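Local coordinates for molybdopterin biosynthesis enzyme, MoaB (Thermus thermophilus, PDB 3MCH), which probably binds molybdopterin and takes part in molybdenum cofactor biosynthesis, at residues F2-L7 / L65-G70; L7-K12 / E41-E46; Q19-L24 / G130-A135; M49-L54 / P81-E86. One frame throughout, in Å; residues are numbered along the deposited sequence.

Contact 1. Residues F2-L7 / L65-G70; sequences FRVGIL and LILTNG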
loop_
_atom_site.group_PDB
_atom_site.type_symbol
_atom_site.label_atom_id
_atom_site.label_comp_id
_atom_site.label_asym_id
_atom_site.label_seq_id
_atom_site.Cartn_x
_atom_site.Cartn_y
_atom_site.Cartn_z
ATOM N N PHE B 2 22.137 15.261 4.208
ATOM C CA PHE B 2 21.831 14.615 2.936
ATOM C C PHE B 2 21.545 15.612 1.819
ATOM O O PHE B 2 20.839 16.597 2.018
ATOM C CB PHE B 2 20.629 13.691 3.128
ATOM C CG PHE B 2 20.811 12.704 4.238
ATOM C CD1 PHE B 2 21.672 11.621 4.087
ATOM C CD2 PHE B 2 20.154 12.877 5.454
ATOM C CE1 PHE B 2 21.879 10.726 5.132
ATOM C CE2 PHE B 2 20.356 11.983 6.510
ATOM C CZ PHE B 2 21.219 10.909 6.345
ATOM N N ARG B 3 22.103 15.344 0.642
ATOM C CA ARG B 3 21.917 16.210 -0.517
ATOM C C ARG B 3 20.571 15.916 -1.152
ATOM O O ARG B 3 20.271 14.775 -1.500
ATOM C CB ARG B 3 23.048 15.982 -1.516
ATOM C CG ARG B 3 24.407 16.325 -0.930
ATOM C CD ARG B 3 25.533 15.828 -1.806
ATOM N NE ARG B 3 25.535 16.471 -3.113
ATOM C CZ ARG B 3 25.653 15.816 -4.263
ATOM N NH1 ARG B 3 25.773 14.493 -4.269
ATOM N NH2 ARG B 3 25.655 16.483 -5.405
ATOM N N VAL B 4 19.771 16.966 -1.309
ATOM C CA VAL B 4 18.427 16.850 -1.853
ATOM C C VAL B 4 18.233 17.566 -3.179
ATOM O O VAL B 4 18.756 18.655 -3.392
ATOM C CB VAL B 4 17.397 17.436 -0.858
ATOM C CG1 VAL B 4 15.971 17.254 -1.381
ATOM C CG2 VAL B 4 17.561 16.779 0.493
ATOM N N GLY B 5 17.465 16.935 -4.059
ATOM C CA GLY B 5 17.135 17.531 -5.337
ATOM C C GLY B 5 15.623 17.704 -5.358
ATOM O O GLY B 5 14.892 16.802 -4.950
ATOM N N ILE B 6 15.150 18.863 -5.800
ATOM C CA ILE B 6 13.714 19.118 -5.872
ATOM C C ILE B 6 13.346 19.222 -7.348
ATOM O O ILE B 6 13.863 20.078 -8.062
ATOM C CB ILE B 6 13.338 20.434 -5.132
ATOM C CG1 ILE B 6 13.702 20.314 -3.648
ATOM C CG2 ILE B 6 11.842 20.720 -5.279
ATOM C CD1 ILE B 6 13.064 19.147 -2.845
ATOM N N LEU B 7 12.467 18.334 -7.804
ATOM C CA LEU B 7 12.045 18.323 -9.199
ATOM C C LEU B 7 10.572 18.672 -9.341
ATOM O O LEU B 7 9.706 17.907 -8.924
ATOM C CB LEU B 7 12.296 16.945 -9.814
ATOM C CG LEU B 7 11.919 16.789 -11.291
ATOM C CD1 LEU B 7 12.742 17.755 -12.131
ATOM C CD2 LEU B 7 12.163 15.355 -11.734
ATOM N N LEU B 65 18.516 12.278 -1.738
ATOM C CA LEU B 65 17.062 12.354 -1.748
ATOM C C LEU B 65 16.555 13.147 -2.935
ATOM O O LEU B 65 17.081 14.214 -3.251
ATOM C CB LEU B 65 16.561 13.034 -0.464
ATOM C CG LEU B 65 15.054 13.287 -0.364
ATOM C CD1 LEU B 65 14.317 11.966 -0.162
ATOM C CD2 LEU B 65 14.761 14.232 0.801
ATOM N N ILE B 66 15.540 12.619 -3.605
ATOM C CA ILE B 66 14.933 13.343 -4.705
ATOM C C ILE B 66 13.462 13.500 -4.375
ATOM O O ILE B 66 12.749 12.514 -4.183
ATOM C CB ILE B 66 15.051 12.610 -6.054
ATOM C CG1 ILE B 66 16.515 12.518 -6.473
ATOM C CG2 ILE B 66 14.227 13.356 -7.116
ATOM C CD1 ILE B 66 16.799 11.533 -7.604
ATOM N N LEU B 67 13.026 14.749 -4.271
ATOM C CA LEU B 67 11.638 15.058 -3.995
ATOM C C LEU B 67 11.027 15.651 -5.256
ATOM O O LEU B 67 11.344 16.784 -5.632
ATOM C CB LEU B 67 11.526 16.070 -2.844
ATOM C CG LEU B 67 12.087 15.621 -1.490
ATOM C CD1 LEU B 67 12.046 16.774 -0.489
ATOM C CD2 LEU B 67 11.275 14.438 -0.963
ATOM N N THR B 68 10.191 14.873 -5.935
ATOM C CA THR B 68 9.518 15.393 -7.118
ATOM C C THR B 68 8.204 15.919 -6.561
ATOM O O THR B 68 7.772 15.502 -5.484
ATOM C CB THR B 68 9.195 14.297 -8.175
ATOM O OG1 THR B 68 8.157 13.433 -7.686
ATOM C CG2 THR B 68 10.433 13.477 -8.505
ATOM N N ASN B 69 7.579 16.853 -7.265
ATOM C CA ASN B 69 6.293 17.357 -6.828
ATOM C C ASN B 69 5.440 17.569 -8.070
ATOM O O ASN B 69 5.929 18.067 -9.087
ATOM C CB ASN B 69 6.442 18.654 -6.013
ATOM C CG ASN B 69 6.881 19.840 -6.854
ATOM O OD1 ASN B 69 6.088 20.424 -7.591
ATOM N ND2 ASN B 69 8.155 20.198 -6.745
ATOM N N GLY B 70 4.183 17.143 -7.991
ATOM C CA GLY B 70 3.260 17.278 -9.111
ATOM C C GLY B 70 3.124 16.049 -9.998
ATOM O O GLY B 70 3.991 15.173 -10.003
#

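Contact 2. Residues L7-K12 / E41-E46; sequences LTVSDK and ELVPDE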
loop_
_atom_site.group_PDB
_atom_site.type_symbol
_atom_site.label_atom_id
_atom_site.label_comp_id
_atom_site.label_asym_id
_atom_site.label_seq_id
_atom_site.Cartn_x
_atom_site.Cartn_y
_atom_site.Cartn_z
ATOM N N LEU B 7 12.467 18.334 -7.804
ATOM C CA LEU B 7 12.045 18.323 -9.199
ATOM C C LEU B 7 10.572 18.672 -9.341
ATOM O O LEU B 7 9.706 17.907 -8.924
ATOM C CB LEU B 7 12.296 16.945 -9.814
ATOM C CG LEU B 7 11.919 16.789 -11.291
ATOM C CD1 LEU B 7 12.742 17.755 -12.131
ATOM C CD2 LEU B 7 12.163 15.355 -11.734
ATOM N N THR B 8 10.289 19.827 -9.936
ATOM C CA THR B 8 8.911 20.258 -10.132
ATOM C C THR B 8 8.421 19.803 -11.504
ATOM O O THR B 8 8.892 20.276 -12.541
ATOM C CB THR B 8 8.785 21.788 -9.998
ATOM O OG1 THR B 8 9.103 22.167 -8.652
ATOM C CG2 THR B 8 7.363 22.246 -10.316
ATOM N N VAL B 9 7.474 18.870 -11.488
ATOM C CA VAL B 9 6.907 18.300 -12.701
ATOM C C VAL B 9 5.595 18.912 -13.181
ATOM O O VAL B 9 4.561 18.770 -12.525
ATOM C CB VAL B 9 6.591 16.794 -12.503
ATOM C CG1 VAL B 9 6.076 16.189 -13.805
ATOM C CG2 VAL B 9 7.835 16.057 -12.026
ATOM N N SER B 10 5.652 19.592 -14.326
ATOM C CA SER B 10 4.481 20.222 -14.934
ATOM C C SER B 10 4.890 20.831 -16.270
ATOM O O SER B 10 6.048 21.195 -16.463
ATOM C CB SER B 10 3.874 21.212 -13.941
ATOM O OG SER B 10 2.871 21.990 -14.585
ATOM N N ASP B 11 3.933 20.951 -17.187
ATOM C CA ASP B 11 4.204 21.542 -18.490
ATOM C C ASP B 11 4.008 23.039 -18.251
ATOM O O ASP B 11 4.589 23.870 -18.949
ATOM C CB ASP B 11 3.233 21.050 -19.570
ATOM C CG ASP B 11 3.366 19.569 -19.853
ATOM O OD1 ASP B 11 4.508 19.079 -19.977
ATOM O OD2 ASP B 11 2.323 18.895 -19.967
ATOM N N LYS B 12 3.182 23.370 -17.262
ATOM C CA LYS B 12 2.894 24.761 -16.933
ATOM C C LYS B 12 4.108 25.539 -16.435
ATOM O O LYS B 12 4.044 26.755 -16.253
ATOM C CB LYS B 12 1.763 24.827 -15.900
ATOM C CG LYS B 12 0.448 24.260 -16.418
ATOM C CD LYS B 12 -0.683 24.417 -15.414
ATOM C CE LYS B 12 -1.999 23.925 -16.000
ATOM N NZ LYS B 12 -3.148 24.125 -15.074
ATOM N N GLU B 41 15.156 21.674 -10.454
ATOM C CA GLU B 41 14.846 21.758 -11.874
ATOM C C GLU B 41 13.346 21.648 -12.121
ATOM O O GLU B 41 12.598 21.109 -11.297
ATOM C CB GLU B 41 15.563 20.641 -12.655
ATOM C CG GLU B 41 17.042 20.898 -12.971
ATOM C CD GLU B 41 17.683 19.754 -13.761
ATOM O OE1 GLU B 41 17.088 19.316 -14.769
ATOM O OE2 GLU B 41 18.786 19.295 -13.383
ATOM N N LEU B 42 12.916 22.190 -13.255
ATOM C CA LEU B 42 11.525 22.124 -13.687
ATOM C C LEU B 42 11.579 21.134 -14.837
ATOM O O LEU B 42 12.543 21.132 -15.604
ATOM C CB LEU B 42 11.049 23.471 -14.230
ATOM C CG LEU B 42 10.907 24.658 -13.277
ATOM C CD1 LEU B 42 10.822 25.946 -14.083
ATOM C CD2 LEU B 42 9.673 24.478 -12.420
ATOM N N VAL B 43 10.562 20.292 -14.959
ATOM C CA VAL B 43 10.536 19.324 -16.045
ATOM C C VAL B 43 9.102 19.194 -16.544
ATOM O O VAL B 43 8.155 19.292 -15.764
ATOM C CB VAL B 43 11.067 17.945 -15.574
ATOM C CG1 VAL B 43 10.065 17.283 -14.636
ATOM C CG2 VAL B 43 11.351 17.058 -16.772
ATOM N N PRO B 44 8.922 19.001 -17.862
ATOM C CA PRO B 44 7.581 18.864 -18.438
ATOM C C PRO B 44 6.887 17.581 -17.978
ATOM O O PRO B 44 7.517 16.706 -17.382
ATOM C CB PRO B 44 7.851 18.848 -19.945
ATOM C CG PRO B 44 9.145 19.595 -20.083
ATOM C CD PRO B 44 9.940 19.069 -18.924
ATOM N N ASP B 45 5.591 17.481 -18.258
ATOM C CA ASP B 45 4.810 16.300 -17.904
ATOM C C ASP B 45 5.085 15.312 -19.026
ATOM O O ASP B 45 4.175 14.924 -19.758
ATOM C CB ASP B 45 3.313 16.617 -17.901
ATOM C CG ASP B 45 2.850 17.226 -16.600
ATOM O OD1 ASP B 45 3.002 16.565 -15.552
ATOM O OD2 ASP B 45 2.333 18.361 -16.622
ATOM N N GLU B 46 6.344 14.921 -19.173
ATOM C CA GLU B 46 6.721 13.975 -20.210
ATOM C C GLU B 46 7.567 12.921 -19.525
ATOM O O GLU B 46 8.714 13.174 -19.163
ATOM C CB GLU B 46 7.505 14.585 -21.372
ATOM C CG GLU B 46 6.672 15.444 -22.308
ATOM C CD GLU B 46 5.600 14.648 -23.030
ATOM O OE1 GLU B 46 5.934 13.595 -23.617
ATOM O OE2 GLU B 46 4.427 15.078 -23.017
#

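Contact 3. Residues Q19-L24 / G130-A135; sequences QDTTHL and GSPKGA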
loop_
_atom_site.group_PDB
_atom_site.type_symbol
_atom_site.label_atom_id
_atom_site.label_comp_id
_atom_site.label_asym_id
_atom_site.label_seq_id
_atom_site.Cartn_x
_atom_site.Cartn_y
_atom_site.Cartn_z
ATOM N N GLN B 19 6.326 32.055 -10.215
ATOM C CA GLN B 19 7.340 31.596 -9.279
ATOM C C GLN B 19 6.861 30.233 -8.802
ATOM O O GLN B 19 5.681 30.040 -8.501
ATOM C CB GLN B 19 7.519 32.549 -8.091
ATOM C CG GLN B 19 8.488 32.004 -7.051
ATOM C CD GLN B 19 8.809 32.987 -5.942
ATOM O OE1 GLN B 19 7.916 33.474 -5.245
ATOM N NE2 GLN B 19 10.095 33.274 -5.766
ATOM N N ASP B 20 7.786 29.283 -8.754
ATOM C CA ASP B 20 7.474 27.931 -8.321
ATOM C C ASP B 20 7.321 27.965 -6.811
ATOM O O ASP B 20 8.307 27.844 -6.085
ATOM C CB ASP B 20 8.616 26.995 -8.718
ATOM C CG ASP B 20 8.342 25.557 -8.355
ATOM O OD1 ASP B 20 7.353 25.302 -7.639
ATOM O OD2 ASP B 20 9.125 24.687 -8.788
ATOM N N THR B 21 6.085 28.135 -6.342
ATOM C CA THR B 21 5.815 28.208 -4.911
ATOM C C THR B 21 5.857 26.867 -4.182
ATOM O O THR B 21 6.015 26.829 -2.962
ATOM C CB THR B 21 4.455 28.871 -4.629
ATOM O OG1 THR B 21 3.434 28.212 -5.384
ATOM C CG2 THR B 21 4.498 30.355 -4.997
ATOM N N THR B 22 5.711 25.768 -4.914
ATOM C CA THR B 22 5.762 24.457 -4.277
ATOM C C THR B 22 7.214 24.183 -3.891
ATOM O O THR B 22 7.497 23.691 -2.798
ATOM C CB THR B 22 5.248 23.364 -5.216
ATOM O OG1 THR B 22 3.915 23.692 -5.627
ATOM C CG2 THR B 22 5.228 22.011 -4.502
ATOM N N HIS B 23 8.126 24.508 -4.801
ATOM C CA HIS B 23 9.559 24.361 -4.567
ATOM C C HIS B 23 9.895 25.061 -3.246
ATOM O O HIS B 23 10.591 24.510 -2.392
ATOM C CB HIS B 23 10.328 25.019 -5.720
ATOM C CG HIS B 23 11.781 25.249 -5.440
ATOM N ND1 HIS B 23 12.473 26.325 -5.952
ATOM C CD2 HIS B 23 12.679 24.537 -4.716
ATOM C CE1 HIS B 23 13.732 26.269 -5.557
ATOM N NE2 HIS B 23 13.884 25.193 -4.805
ATOM N N LEU B 24 9.385 26.279 -3.080
ATOM C CA LEU B 24 9.638 27.048 -1.865
ATOM C C LEU B 24 9.044 26.419 -0.611
ATOM O O LEU B 24 9.648 26.472 0.458
ATOM C CB LEU B 24 9.101 28.471 -2.019
ATOM C CG LEU B 24 9.776 29.323 -3.095
ATOM C CD1 LEU B 24 9.129 30.693 -3.123
ATOM C CD2 LEU B 24 11.265 29.448 -2.811
ATOM N N GLY B 130 1.443 18.126 -6.181
ATOM C CA GLY B 130 1.871 19.363 -6.817
ATOM C C GLY B 130 1.538 20.716 -6.216
ATOM O O GLY B 130 2.157 21.715 -6.589
ATOM N N SER B 131 0.574 20.782 -5.304
ATOM C CA SER B 131 0.228 22.071 -4.705
ATOM C C SER B 131 1.131 22.372 -3.514
ATOM O O SER B 131 1.661 21.461 -2.878
ATOM C CB SER B 131 -1.232 22.081 -4.247
ATOM O OG SER B 131 -1.420 21.290 -3.088
ATOM N N PRO B 132 1.334 23.663 -3.206
ATOM C CA PRO B 132 2.186 24.033 -2.074
ATOM C C PRO B 132 1.697 23.377 -0.785
ATOM O O PRO B 132 2.486 22.807 -0.029
ATOM C CB PRO B 132 2.063 25.554 -2.035
ATOM C CG PRO B 132 1.871 25.905 -3.475
ATOM C CD PRO B 132 0.881 24.862 -3.935
ATOM N N LYS B 133 0.392 23.454 -0.543
ATOM C CA LYS B 133 -0.196 22.864 0.655
ATOM C C LYS B 133 -0.038 21.346 0.656
ATOM O O LYS B 133 0.329 20.757 1.671
ATOM C CB LYS B 133 -1.684 23.217 0.753
ATOM C CG LYS B 133 -2.386 22.563 1.937
ATOM C CD LYS B 133 -3.869 22.907 1.985
ATOM C CE LYS B 133 -4.544 22.218 3.165
ATOM N NZ LYS B 133 -5.978 22.593 3.298
ATOM N N GLY B 134 -0.318 20.725 -0.487
ATOM C CA GLY B 134 -0.210 19.280 -0.604
ATOM C C GLY B 134 1.200 18.760 -0.383
ATOM O O GLY B 134 1.413 17.829 0.397
ATOM N N ALA B 135 2.165 19.349 -1.083
ATOM C CA ALA B 135 3.562 18.946 -0.946
ATOM C C ALA B 135 4.011 19.137 0.496
ATOM O O ALA B 135 4.702 18.292 1.068
ATOM C CB ALA B 135 4.439 19.775 -1.878
#

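Contact 4. Residues M49-L54 / P81-E86; sequences MIKKVL and PEATRE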
loop_
_atom_site.group_PDB
_atom_site.type_symbol
_atom_site.label_atom_id
_atom_site.label_comp_id
_atom_site.label_asym_id
_atom_site.label_seq_id
_atom_site.Cartn_x
_atom_site.Cartn_y
_atom_site.Cartn_z
ATOM N N MET B 49 11.317 12.702 -20.174
ATOM C CA MET B 49 12.104 13.782 -19.604
ATOM C C MET B 49 12.206 13.690 -18.090
ATOM O O MET B 49 13.241 14.015 -17.515
ATOM C CB MET B 49 11.507 15.120 -20.015
ATOM C CG MET B 49 11.510 15.315 -21.518
ATOM S SD MET B 49 10.884 16.918 -21.981
ATOM C CE MET B 49 12.348 17.921 -21.711
ATOM N N ILE B 50 11.130 13.255 -17.447
ATOM C CA ILE B 50 11.148 13.108 -15.996
ATOM C C ILE B 50 12.212 12.069 -15.663
ATOM O O ILE B 50 13.052 12.278 -14.787
ATOM C CB ILE B 50 9.779 12.624 -15.458
ATOM C CG1 ILE B 50 8.726 13.718 -15.651
ATOM C CG2 ILE B 50 9.895 12.255 -13.979
ATOM C CD1 ILE B 50 7.280 13.252 -15.499
ATOM N N LYS B 51 12.177 10.954 -16.387
ATOM C CA LYS B 51 13.125 9.874 -16.174
ATOM C C LYS B 51 14.579 10.279 -16.423
ATOM O O LYS B 51 15.472 9.840 -15.703
ATOM C CB LYS B 51 12.740 8.673 -17.047
ATOM C CG LYS B 51 11.327 8.169 -16.761
ATOM C CD LYS B 51 10.931 6.962 -17.607
ATOM C CE LYS B 51 11.705 5.717 -17.213
ATOM N NZ LYS B 51 11.182 4.499 -17.906
ATOM N N LYS B 52 14.823 11.116 -17.428
ATOM C CA LYS B 52 16.191 11.543 -17.714
ATOM C C LYS B 52 16.792 12.285 -16.523
ATOM O O LYS B 52 17.938 12.039 -16.144
ATOM C CB LYS B 52 16.242 12.449 -18.947
ATOM C CG LYS B 52 17.660 12.895 -19.282
ATOM C CD LYS B 52 17.717 13.851 -20.461
ATOM C CE LYS B 52 19.149 14.304 -20.713
ATOM N NZ LYS B 52 19.252 15.229 -21.879
ATOM N N VAL B 53 16.014 13.190 -15.938
ATOM C CA VAL B 53 16.472 13.959 -14.787
ATOM C C VAL B 53 16.661 13.056 -13.572
ATOM O O VAL B 53 17.682 13.126 -12.896
ATOM C CB VAL B 53 15.474 15.085 -14.423
ATOM C CG1 VAL B 53 15.936 15.806 -13.162
ATOM C CG2 VAL B 53 15.358 16.074 -15.577
ATOM N N LEU B 54 15.675 12.209 -13.290
ATOM C CA LEU B 54 15.779 11.304 -12.150
ATOM C C LEU B 54 16.983 10.387 -12.313
ATOM O O LEU B 54 17.681 10.080 -11.347
ATOM C CB LEU B 54 14.504 10.462 -12.011
ATOM C CG LEU B 54 13.211 11.183 -11.625
ATOM C CD1 LEU B 54 12.073 10.164 -11.543
ATOM C CD2 LEU B 54 13.393 11.898 -10.289
ATOM N N PRO B 81 4.078 9.146 -11.209
ATOM C CA PRO B 81 4.264 7.878 -10.492
ATOM C C PRO B 81 4.741 6.765 -11.418
ATOM O O PRO B 81 5.658 6.020 -11.082
ATOM C CB PRO B 81 2.876 7.594 -9.917
ATOM C CG PRO B 81 2.315 8.960 -9.711
ATOM C CD PRO B 81 2.711 9.654 -11.004
ATOM N N GLU B 82 4.111 6.655 -12.585
ATOM C CA GLU B 82 4.494 5.629 -13.551
ATOM C C GLU B 82 5.931 5.819 -14.008
ATOM O O GLU B 82 6.697 4.861 -14.084
ATOM C CB GLU B 82 3.571 5.658 -14.776
ATOM C CG GLU B 82 2.154 5.184 -14.510
ATOM C CD GLU B 82 1.201 6.319 -14.188
ATOM O OE1 GLU B 82 1.506 7.121 -13.281
ATOM O OE2 GLU B 82 0.143 6.404 -14.846
ATOM N N ALA B 83 6.296 7.056 -14.317
ATOM C CA ALA B 83 7.649 7.349 -14.774
ATOM C C ALA B 83 8.669 6.995 -13.701
ATOM O O ALA B 83 9.740 6.461 -13.991
ATOM C CB ALA B 83 7.769 8.821 -15.148
ATOM N N THR B 84 8.323 7.288 -12.453
ATOM C CA THR B 84 9.209 7.013 -11.334
ATOM C C THR B 84 9.359 5.523 -11.049
ATOM O O THR B 84 10.477 5.027 -10.910
ATOM C CB THR B 84 8.706 7.716 -10.052
ATOM O OG1 THR B 84 8.621 9.124 -10.285
ATOM C CG2 THR B 84 9.658 7.452 -8.890
ATOM N N ARG B 85 8.236 4.813 -10.962
ATOM C CA ARG B 85 8.265 3.383 -10.675
ATOM C C ARG B 85 9.194 2.627 -11.610
ATOM O O ARG B 85 9.907 1.717 -11.195
ATOM C CB ARG B 85 6.865 2.773 -10.789
ATOM C CG ARG B 85 5.863 3.247 -9.759
ATOM C CD ARG B 85 4.657 2.313 -9.744
ATOM N NE ARG B 85 4.999 1.009 -9.188
ATOM C CZ ARG B 85 4.286 -0.098 -9.367
ATOM N NH1 ARG B 85 3.181 -0.069 -10.103
ATOM N NH2 ARG B 85 4.670 -1.234 -8.798
ATOM N N GLU B 86 9.178 3.014 -12.879
ATOM C CA GLU B 86 10.005 2.367 -13.885
ATOM C C GLU B 86 11.504 2.516 -13.648
ATOM O O GLU B 86 12.299 1.768 -14.215
ATOM C CB GLU B 86 9.631 2.902 -15.269
ATOM C CG GLU B 86 8.249 2.453 -15.733
ATOM C CD GLU B 86 7.676 3.332 -16.829
ATOM O OE1 GLU B 86 8.442 3.765 -17.710
ATOM O OE2 GLU B 86 6.451 3.578 -16.813
#

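Contact 1. Residues F2-L7 / L65-G70
V4, G5, I6 and L7 run beside L65, I66, L67 and T68 as parallel strands in the middle of the mixed sheet of an alpha/beta fold. The backbone bonds follow the parallel pattern, in which one residue serves two across the gap: L65 donates to R3 O and accepts from G5 N, and L67 does the same between G5 O and L7 N. The ladder ends with N69 N to L7 O (2.9 Å). Carbonyls also receive CA-H...O contacts, such as I6 CA to L67 O at 3.3 Å.

The apolar contacts lie mostly on the face of V4, I6, L65 and L67, covered by helices 21-30 and 146-154. Valine and isoleucine, branched at CB, favour the extended backbone, and with the leucines they supply methyls that pack under the helices. V4 CG2 lies alongside L65 CD2 (3.8 Å), while I6 bends at chi2 (-58°) and presses CD1 tightly on L67 CB, 3.4 Å away. On the other face L7 CD2 meets T68 CG2 at 4.1 Å, and G5 brings no side chain.

Polar ends bond beyond the two segments: T68 OG1 to N127 ND2, and N69 ND2, though 3.5 Å from L7 O without bonding it, to T8 OG1.

Contact 2. Residues L7-K12 / E41-E46
T8 and L42 lie side by side, T8 CB 3.7 Å from L42 CD2, where two parallel strands run toward a polar loop end. Backbone bonds join them: T8 N to E41 O, V43 N to T8 O, and S10 N to V43 O (2.9 Å). On the opposite face V43 CG1, placed between its backbone N and carbonyl carbon (chi1 71°), fits between L7 CD1 (3.7 Å) and V9 CG2 (3.6 Å). Branched at CB, valine suits an extended strand and sets a methyl directly between these flanking residues.

Beyond the strands the loops grip each other through two aspartates. D11 OD1 takes the backbone N of D45 at 2.6 Å, the donor arriving 52° out of the carboxylate plane. In return D45 OD2 accepts weakly from D11 N at 3.1 Å. The carboxylate planes stand 86° apart, with D11 OD2 and D45 OD2 at 3.4 Å and no bond between them. P44 packs its CB on D11 OD1, and D45 centres an inverse gamma turn that leads into helix 47-60.

Further out, T8 OG1 is held by D20, and E41 OE2 by W57. R77 forms salt bridges with D11 and E46. The strand pair, with L7, V9 and V43 packed on one face, thus gives way at its C-terminal end to acidic side chains that probably depend on R77 for charge balance.

Contact 3. Residues Q19-L24 / G130-A135
T22 and G130 meet through the one hydrogen bond between these segments, T22 OG1 donating to G130 O at 2.8 Å, with the donor tilted 34° from the carbonyl plane. The threonine is turned with OG1 anti to its carbonyl carbon and CG2 anti to its backbone N (chi1 -57°). That single rotation sends the hydroxyl to G130 and the methyl to A135 CB, 3.5 Å away, one small residue making a polar and an apolar contact. Replacing it with an alanine would probably leave the G130 carbonyl without this donor and open a gap over the A135 methyl.

Next to it T21 has chi1 at 53°, setting OG1 between the backbone N and carbonyl carbon and resting it 3.4 Å from P132 CG. The proline ring suits the first turn of a helix, where no backbone N-H is needed, and its CG and CD carbons lie against the hydroxyl oxygens of T21 and T22.

Each helix start is capped from within. D20 OD1 accepts from H23 N (3.0 Å) and weakly from T22 N, while S131 OG accepts from G134 N at 2.9 Å. A side chain on G134 would strike that hydroxyl, so glycine fits. Y40 holds D20 OD2. Two N-capped helix starts thus follow the C-terminal ends of parallel strands; no ligand contact is established here, but alpha/beta folds commonly bind ligands at this edge.

Contact 4. Residues M49-L54 / P81-E86
K51 NZ reaches E86 OE1 at 2.8 Å, a salt bridge that spans the outer side of two helix segments crossing at -42°. The ammonium meets the oxygen on its anti side, 20° out of the carboxylate plane. A bend at chi3 (69°) turns the lysine chain so that its end arrives almost at right angles to the glutamate. Below this bond the lysine methylenes lie over the A83 backbone, CG 3.6 Å from A83 O. That carbonyl is buried and has no hydrogen-bonding partner in the model; the aliphatic chain only shields it. An alanine in place of the lysine would probably leave E86 without its countercharge and uncover the A83 carbonyl.

Deeper down the fit is largely apolar. A83 is small enough for the helices to approach, its CB 4.2 Å from I50 CG2. L54 CD1 touches T84 OG1 at 3.8 Å. That hydroxyl bonds back to T80 O of its own helix and to N127 ND2, so it can lie beside the L54 methyl without needing a partner there.

L54 N donates to I50 O and R85 N to P81 O, whereas E86 N to E82 O is weak. R85 and E82 have their own salt bridges, with E91 and R114. Apart from A83 O, polar groups are thus met within a helix or from outside, and the one ionic bond lies at the outer side of a mostly apolar seam.

Contact 1 is the most buried of the four, a strand pair near the centre of the chain built from backbone bonds and aliphatic side chains. Contact 2 uses the same strand 2-9 on its other flank, sharing L7, but runs out to partly exposed loops where carboxylates replace methyl groups. Contacts 3 and 4 involve helices: contact 3 joins two helix starts through a hydroxyl, while contact 4 is mostly buried, with its one charged pair at the exposed side. Contact 4 covers the L7 and T68 face of contact 1 through L54, while contact 3 lies on the I6 side, with H23 against I6 and T22 against N69. Contacts 3 and 4 do not touch.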